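Local coordinates for protein DNA polymerase III subunit beta (Deinococcus radiodurans, PDB 4TRT) that probably tethers DNA polymerases and other proteins to DNA as a ring-shaped head-to-tail dimer, giving replication its processivity, at residues E19-S24 with I52-F57; R80-E85 with S103-Q108. All blocks are in the same frame, centred on the assembly; numbering follows the deposited sequence.

Interaction 1: E19-S24 with I52-F57; sequences ERVIPS and IDLSCF
Ile52, at the start of segment 52-57, lays the end of its side chain against the two methyls of Val21 of helix 8-21. Its CG1 sits between the backbone N and the carbonyl carbon (chi1 69°), a turn that swings CD1 over to the helix although the CB bond does not aim there. Ile52 CD1 reaches Val21 CG2 at 3.8 Å and Val21 CG1 at 3.9 Å, and Ile52 CG1 lies 3.9 Å from that same Val21 CG1. Asp53 points away, its carboxylate taken up by Thr48 OG1 and Asn227 ND2. At Leu54 the CB bond points toward the helix: CG is anti to the backbone N (chi1 -177°), and Leu54 CD2 comes to 3.6 Å from Val21 CG2. Val21 CG2 is thus shared by Ile52 and Leu54, whereas CG1 meets Ile52 but not Leu54. With both methyls of Val21 gone, as in an alanine here, a gap would probably open between helix and strand, leaving Ile52 CD1 and Leu54 CD2 without their partner. Ile52 and Leu54 also touch Met226 of strand 224-229, which continues the sheet into the central domain. The contact across the segments is therefore purely apolar, methyls against methyls and one methylene, and joins helix to sheet by shape and burial instead of directional bonds.

Interaction 2: R80-E85 with S103-Q108; sequences RNLGGE and SDFKLQ
Leu82 holds CG anti to its carbonyl carbon (chi1 -73°), and its second torsion (176°) extends CD1 and turns the other methyl, CD2, to strand 103-108, where Phe105, turned the same way at its first torsion (-77°), sends its ring back to meet it. This is a loop packed on the outermost strand, within the chain, of an antiparallel sheet that runs on across the interface of the ring-shaped dimer: residues 103 to 106 pair antiparallel with a strand of the second subunit. Leu82 CD2 does the touching, 3.7 Å from Ser103 CB and 4.1 Å from Phe105 CD1, meeting the ring obliquely as the Leu82 and Phe105 side chains run past each other in opposite directions. Ser103 CB itself lies at the edge of the Phe105 ring, in its plane. Ile78 of helix 72-81 also touches the Phe105 side chain, while Asn81 O takes a hydrogen bond from Arg263 NE of the second subunit. Asp104 points away from the loop, and Lys106 NZ bridges to it, meeting Asp104 OD1 at 3.0 Å on the syn side of the carboxylate.

Overall arrangement
Both contacts are buried and apolar across their segments, and both lie in the N-terminal domain, on strands of different sheets: interaction 1 sets Val21 of helix 8-21 against its strand, interaction 2 the loop residue just after helix 72-81. The centre of interaction 1 lies about 16 Å from the centre of the chain, and its strand pairs with one from the central domain; no other subunit touches it. The centre of interaction 2 lies about 32 Å from the chain's centre, at the dimer interface, where polar and charged groups flank the apolar contact. The contact centres are about 21 Å apart, yet helices 8-21 and 72-81 are tied directly by a salt bridge between Glu19 OE1 and Arg80 NH2.

Interaction 1: E19-S24 with I52-F57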
loop_
_atom_site.group_PDB
_atom_site.type_symbol
_atom_site.label_atom_id
_atom_site.label_comp_id
_atom_site.label_asym_id
_atom_site.label_seq_id
_atom_site.Cartn_x
_atom_site.Cartn_y
_atom_site.Cartn_z
ATOM N N GLU A 19 10.228 -10.679 -12.894
ATOM C CA GLU A 19 10.711 -10.232 -11.595
ATOM C C GLU A 19 9.826 -10.699 -10.435
ATOM O O GLU A 19 10.306 -10.817 -9.310
ATOM C CB GLU A 19 10.922 -8.714 -11.558
ATOM C CG GLU A 19 9.706 -7.882 -11.227
ATOM C CD GLU A 19 10.024 -6.400 -11.097
ATOM O OE1 GLU A 19 9.179 -5.586 -11.497
ATOM O OE2 GLU A 19 11.103 -6.035 -10.590
ATOM N N ARG A 20 8.556 -10.981 -10.694
ATOM C CA ARG A 20 7.709 -11.539 -9.639
ATOM C C ARG A 20 8.005 -13.018 -9.345
ATOM O O ARG A 20 7.760 -13.458 -8.238
ATOM C CB ARG A 20 6.217 -11.313 -9.896
ATOM C CG ARG A 20 5.752 -9.908 -9.515
ATOM C CD ARG A 20 4.288 -9.727 -9.851
ATOM N NE ARG A 20 4.006 -10.159 -11.224
ATOM C CZ ARG A 20 2.801 -10.159 -11.784
ATOM N NH1 ARG A 20 1.745 -9.700 -11.119
ATOM N NH2 ARG A 20 2.663 -10.606 -13.028
ATOM N N VAL A 21 8.556 -13.751 -10.317
ATOM C CA VAL A 21 8.956 -15.165 -10.152
ATOM C C VAL A 21 10.397 -15.320 -9.645
ATOM O O VAL A 21 10.660 -16.045 -8.675
ATOM C CB VAL A 21 8.809 -15.915 -11.493
ATOM C CG1 VAL A 21 9.382 -17.326 -11.411
ATOM C CG2 VAL A 21 7.348 -15.947 -11.914
ATOM N N ILE A 22 11.334 -14.640 -10.305
ATOM C CA ILE A 22 12.745 -14.740 -9.944
ATOM C C ILE A 22 12.930 -14.173 -8.533
ATOM O O ILE A 22 12.448 -13.067 -8.251
ATOM C CB ILE A 22 13.640 -14.006 -10.972
ATOM C CG1 ILE A 22 13.474 -14.643 -12.348
ATOM C CG2 ILE A 22 15.101 -14.049 -10.549
ATOM C CD1 ILE A 22 14.147 -13.929 -13.506
ATOM N N PRO A 23 13.620 -14.916 -7.636
ATOM C CA PRO A 23 13.914 -14.369 -6.305
ATOM C C PRO A 23 14.835 -13.157 -6.349
ATOM O O PRO A 23 15.701 -13.063 -7.223
ATOM C CB PRO A 23 14.601 -15.548 -5.563
ATOM C CG PRO A 23 14.291 -16.764 -6.360
ATOM C CD PRO A 23 14.080 -16.313 -7.776
ATOM N N SER A 24 14.630 -12.215 -5.435
ATOM C CA SER A 24 15.510 -11.049 -5.324
ATOM C C SER A 24 16.727 -11.355 -4.448
ATOM O O SER A 24 17.727 -10.663 -4.534
ATOM C CB SER A 24 14.743 -9.842 -4.755
ATOM O OG SER A 24 14.072 -10.213 -3.557
ATOM N N ILE A 52 8.739 -23.072 -10.266
ATOM C CA ILE A 52 8.308 -22.856 -11.645
ATOM C C ILE A 52 9.431 -22.276 -12.490
ATOM O O ILE A 52 10.335 -21.655 -11.967
ATOM C CB ILE A 52 7.023 -21.994 -11.747
ATOM C CG1 ILE A 52 7.263 -20.542 -11.343
ATOM C CG2 ILE A 52 5.889 -22.602 -10.934
ATOM C CD1 ILE A 52 6.234 -19.590 -11.926
ATOM N N ASP A 53 9.357 -22.498 -13.803
ATOM C CA ASP A 53 10.187 -21.794 -14.775
ATOM C C ASP A 53 9.263 -20.941 -15.602
ATOM O O ASP A 53 8.146 -21.348 -15.903
ATOM C CB ASP A 53 10.914 -22.740 -15.741
ATOM C CG ASP A 53 11.609 -23.886 -15.044
ATOM O OD1 ASP A 53 12.174 -23.661 -13.960
ATOM O OD2 ASP A 53 11.599 -25.008 -15.600
ATOM N N LEU A 54 9.753 -19.780 -16.009
ATOM C CA LEU A 54 8.965 -18.848 -16.795
ATOM C C LEU A 54 9.811 -18.271 -17.914
ATOM O O LEU A 54 10.990 -17.957 -17.718
ATOM C CB LEU A 54 8.452 -17.733 -15.889
ATOM C CG LEU A 54 7.547 -16.664 -16.481
ATOM C CD1 LEU A 54 6.218 -17.270 -16.928
ATOM C CD2 LEU A 54 7.347 -15.563 -15.456
ATOM N N SER A 55 9.188 -18.128 -19.079
ATOM C CA SER A 55 9.808 -17.554 -20.252
ATOM C C SER A 55 8.828 -16.577 -20.874
ATOM O O SER A 55 7.643 -16.888 -20.985
ATOM C CB SER A 55 10.122 -18.655 -21.248
ATOM O OG SER A 55 10.928 -18.160 -22.274
ATOM N N CYS A 56 9.315 -15.410 -21.273
ATOM C CA CYS A 56 8.483 -14.422 -21.951
ATOM C C CYS A 56 9.205 -13.905 -23.179
ATOM O O CYS A 56 10.369 -13.494 -23.104
ATOM C CB CYS A 56 8.144 -13.249 -21.035
ATOM S SG CYS A 56 6.857 -12.192 -21.750
ATOM N N PHE A 57 8.501 -13.902 -24.304
ATOM C CA PHE A 57 9.048 -13.375 -25.546
ATOM C C PHE A 57 8.717 -11.887 -25.700
ATOM O O PHE A 57 7.569 -11.480 -25.533
ATOM C CB PHE A 57 8.494 -14.148 -26.735
ATOM C CG PHE A 57 8.979 -13.642 -28.068
ATOM C CD1 PHE A 57 10.253 -13.956 -28.518
ATOM C CD2 PHE A 57 8.156 -12.876 -28.882
ATOM C CE1 PHE A 57 10.707 -13.504 -29.750
ATOM C CE2 PHE A 57 8.603 -12.424 -30.118
ATOM C CZ PHE A 57 9.881 -12.739 -30.548
#

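Interaction 2: R80-E85 with S103-Q108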
loop_
_atom_site.group_PDB
_atom_site.type_symbol
_atom_site.label_atom_id
_atom_site.label_comp_id
_atom_site.label_asym_id
_atom_site.label_seq_id
_atom_site.Cartn_x
_atom_site.Cartn_y
_atom_site.Cartn_z
ATOM N N ARG A 80 12.159 0.233 -16.074
ATOM C CA ARG A 80 10.998 0.962 -15.592
ATOM C C ARG A 80 11.252 2.456 -15.438
ATOM O O ARG A 80 10.395 3.250 -15.793
ATOM C CB ARG A 80 10.573 0.353 -14.270
ATOM C CG ARG A 80 9.471 1.055 -13.492
ATOM C CD ARG A 80 9.220 0.339 -12.174
ATOM N NE ARG A 80 9.248 -1.104 -12.346
ATOM C CZ ARG A 80 9.990 -1.970 -11.651
ATOM N NH1 ARG A 80 10.790 -1.587 -10.663
ATOM N NH2 ARG A 80 9.902 -3.258 -11.937
ATOM N N ASN A 81 12.432 2.823 -14.938
ATOM C CA ASN A 81 12.771 4.214 -14.671
ATOM C C ASN A 81 13.182 5.014 -15.907
ATOM O O ASN A 81 13.343 6.228 -15.829
ATOM C CB ASN A 81 13.908 4.290 -13.632
ATOM C CG ASN A 81 13.473 3.863 -12.240
ATOM O OD1 ASN A 81 12.279 3.859 -11.923
ATOM N ND2 ASN A 81 14.445 3.516 -11.387
ATOM N N LEU A 82 13.391 4.345 -17.034
ATOM C CA LEU A 82 13.794 5.036 -18.242
ATOM C C LEU A 82 12.666 5.966 -18.705
ATOM O O LEU A 82 11.479 5.653 -18.567
ATOM C CB LEU A 82 14.155 4.068 -19.355
ATOM C CG LEU A 82 15.443 3.288 -19.262
ATOM C CD1 LEU A 82 15.471 2.337 -20.447
ATOM C CD2 LEU A 82 16.676 4.178 -19.289
ATOM N N GLY A 83 13.061 7.115 -19.220
ATOM C CA GLY A 83 12.117 8.131 -19.673
ATOM C C GLY A 83 11.478 7.829 -21.014
ATOM O O GLY A 83 10.243 7.891 -21.145
ATOM N N GLY A 84 12.285 7.503 -22.017
ATOM C CA GLY A 84 11.774 7.420 -23.396
ATOM C C GLY A 84 10.899 6.200 -23.636
ATOM O O GLY A 84 10.673 5.408 -22.719
ATOM N N GLU A 85 10.398 6.047 -24.862
ATOM C CA GLU A 85 9.579 4.881 -25.225
ATOM C C GLU A 85 10.344 3.777 -25.954
ATOM O O GLU A 85 9.839 2.667 -26.061
ATOM C CB GLU A 85 8.356 5.296 -26.039
ATOM C CG GLU A 85 7.327 6.074 -25.231
ATOM C CD GLU A 85 6.909 5.420 -23.904
ATOM O OE1 GLU A 85 7.027 4.178 -23.717
ATOM O OE2 GLU A 85 6.460 6.178 -23.018
ATOM N N SER A 103 19.661 8.963 -21.296
ATOM C CA SER A 103 19.972 7.948 -20.300
ATOM C C SER A 103 20.884 6.870 -20.881
ATOM O O SER A 103 20.606 6.328 -21.948
ATOM C CB SER A 103 18.694 7.250 -19.798
ATOM O OG SER A 103 17.912 8.121 -19.011
ATOM N N ASP A 104 21.941 6.537 -20.153
ATOM C CA ASP A 104 22.885 5.483 -20.557
ATOM C C ASP A 104 23.258 4.703 -19.308
ATOM O O ASP A 104 23.942 5.234 -18.448
ATOM C CB ASP A 104 24.137 6.122 -21.185
ATOM C CG ASP A 104 25.093 5.103 -21.799
ATOM O OD1 ASP A 104 24.888 3.874 -21.672
ATOM O OD2 ASP A 104 26.087 5.546 -22.407
ATOM N N PHE A 105 22.760 3.472 -19.199
ATOM C CA PHE A 105 22.969 2.632 -18.031
ATOM C C PHE A 105 23.838 1.446 -18.450
ATOM O O PHE A 105 23.683 0.935 -19.544
ATOM C CB PHE A 105 21.612 2.162 -17.461
ATOM C CG PHE A 105 20.893 3.220 -16.679
ATOM C CD1 PHE A 105 20.311 4.300 -17.315
ATOM C CD2 PHE A 105 20.827 3.153 -15.302
ATOM C CE1 PHE A 105 19.679 5.303 -16.582
ATOM C CE2 PHE A 105 20.176 4.125 -14.571
ATOM C CZ PHE A 105 19.623 5.211 -15.209
ATOM N N LYS A 106 24.766 1.039 -17.591
ATOM C CA LYS A 106 25.596 -0.144 -17.824
ATOM C C LYS A 106 25.377 -1.123 -16.692
ATOM O O LYS A 106 25.527 -0.746 -15.539
ATOM C CB LYS A 106 27.099 0.195 -17.841
ATOM C CG LYS A 106 27.525 1.401 -18.649
ATOM C CD LYS A 106 27.277 1.250 -20.131
ATOM C CE LYS A 106 28.022 2.342 -20.891
ATOM N NZ LYS A 106 27.466 2.557 -22.250
ATOM N N LEU A 107 25.035 -2.370 -17.010
ATOM C CA LEU A 107 24.959 -3.442 -16.017
ATOM C C LEU A 107 26.039 -4.497 -16.279
ATOM O O LEU A 107 26.222 -4.940 -17.418
ATOM C CB LEU A 107 23.613 -4.168 -16.074
ATOM C CG LEU A 107 22.335 -3.548 -15.555
ATOM C CD1 LEU A 107 21.985 -2.375 -16.458
ATOM C CD2 LEU A 107 21.223 -4.593 -15.562
ATOM N N GLN A 108 26.741 -4.897 -15.221
ATOM C CA GLN A 108 27.627 -6.048 -15.297
ATOM C C GLN A 108 26.810 -7.312 -15.521
ATOM O O GLN A 108 25.829 -7.540 -14.829
ATOM C CB GLN A 108 28.441 -6.185 -14.010
ATOM C CG GLN A 108 29.549 -5.153 -13.915
ATOM C CD GLN A 108 30.608 -5.295 -14.998
ATOM O OE1 GLN A 108 31.307 -6.313 -15.094
ATOM N NE2 GLN A 108 30.735 -4.261 -15.820
#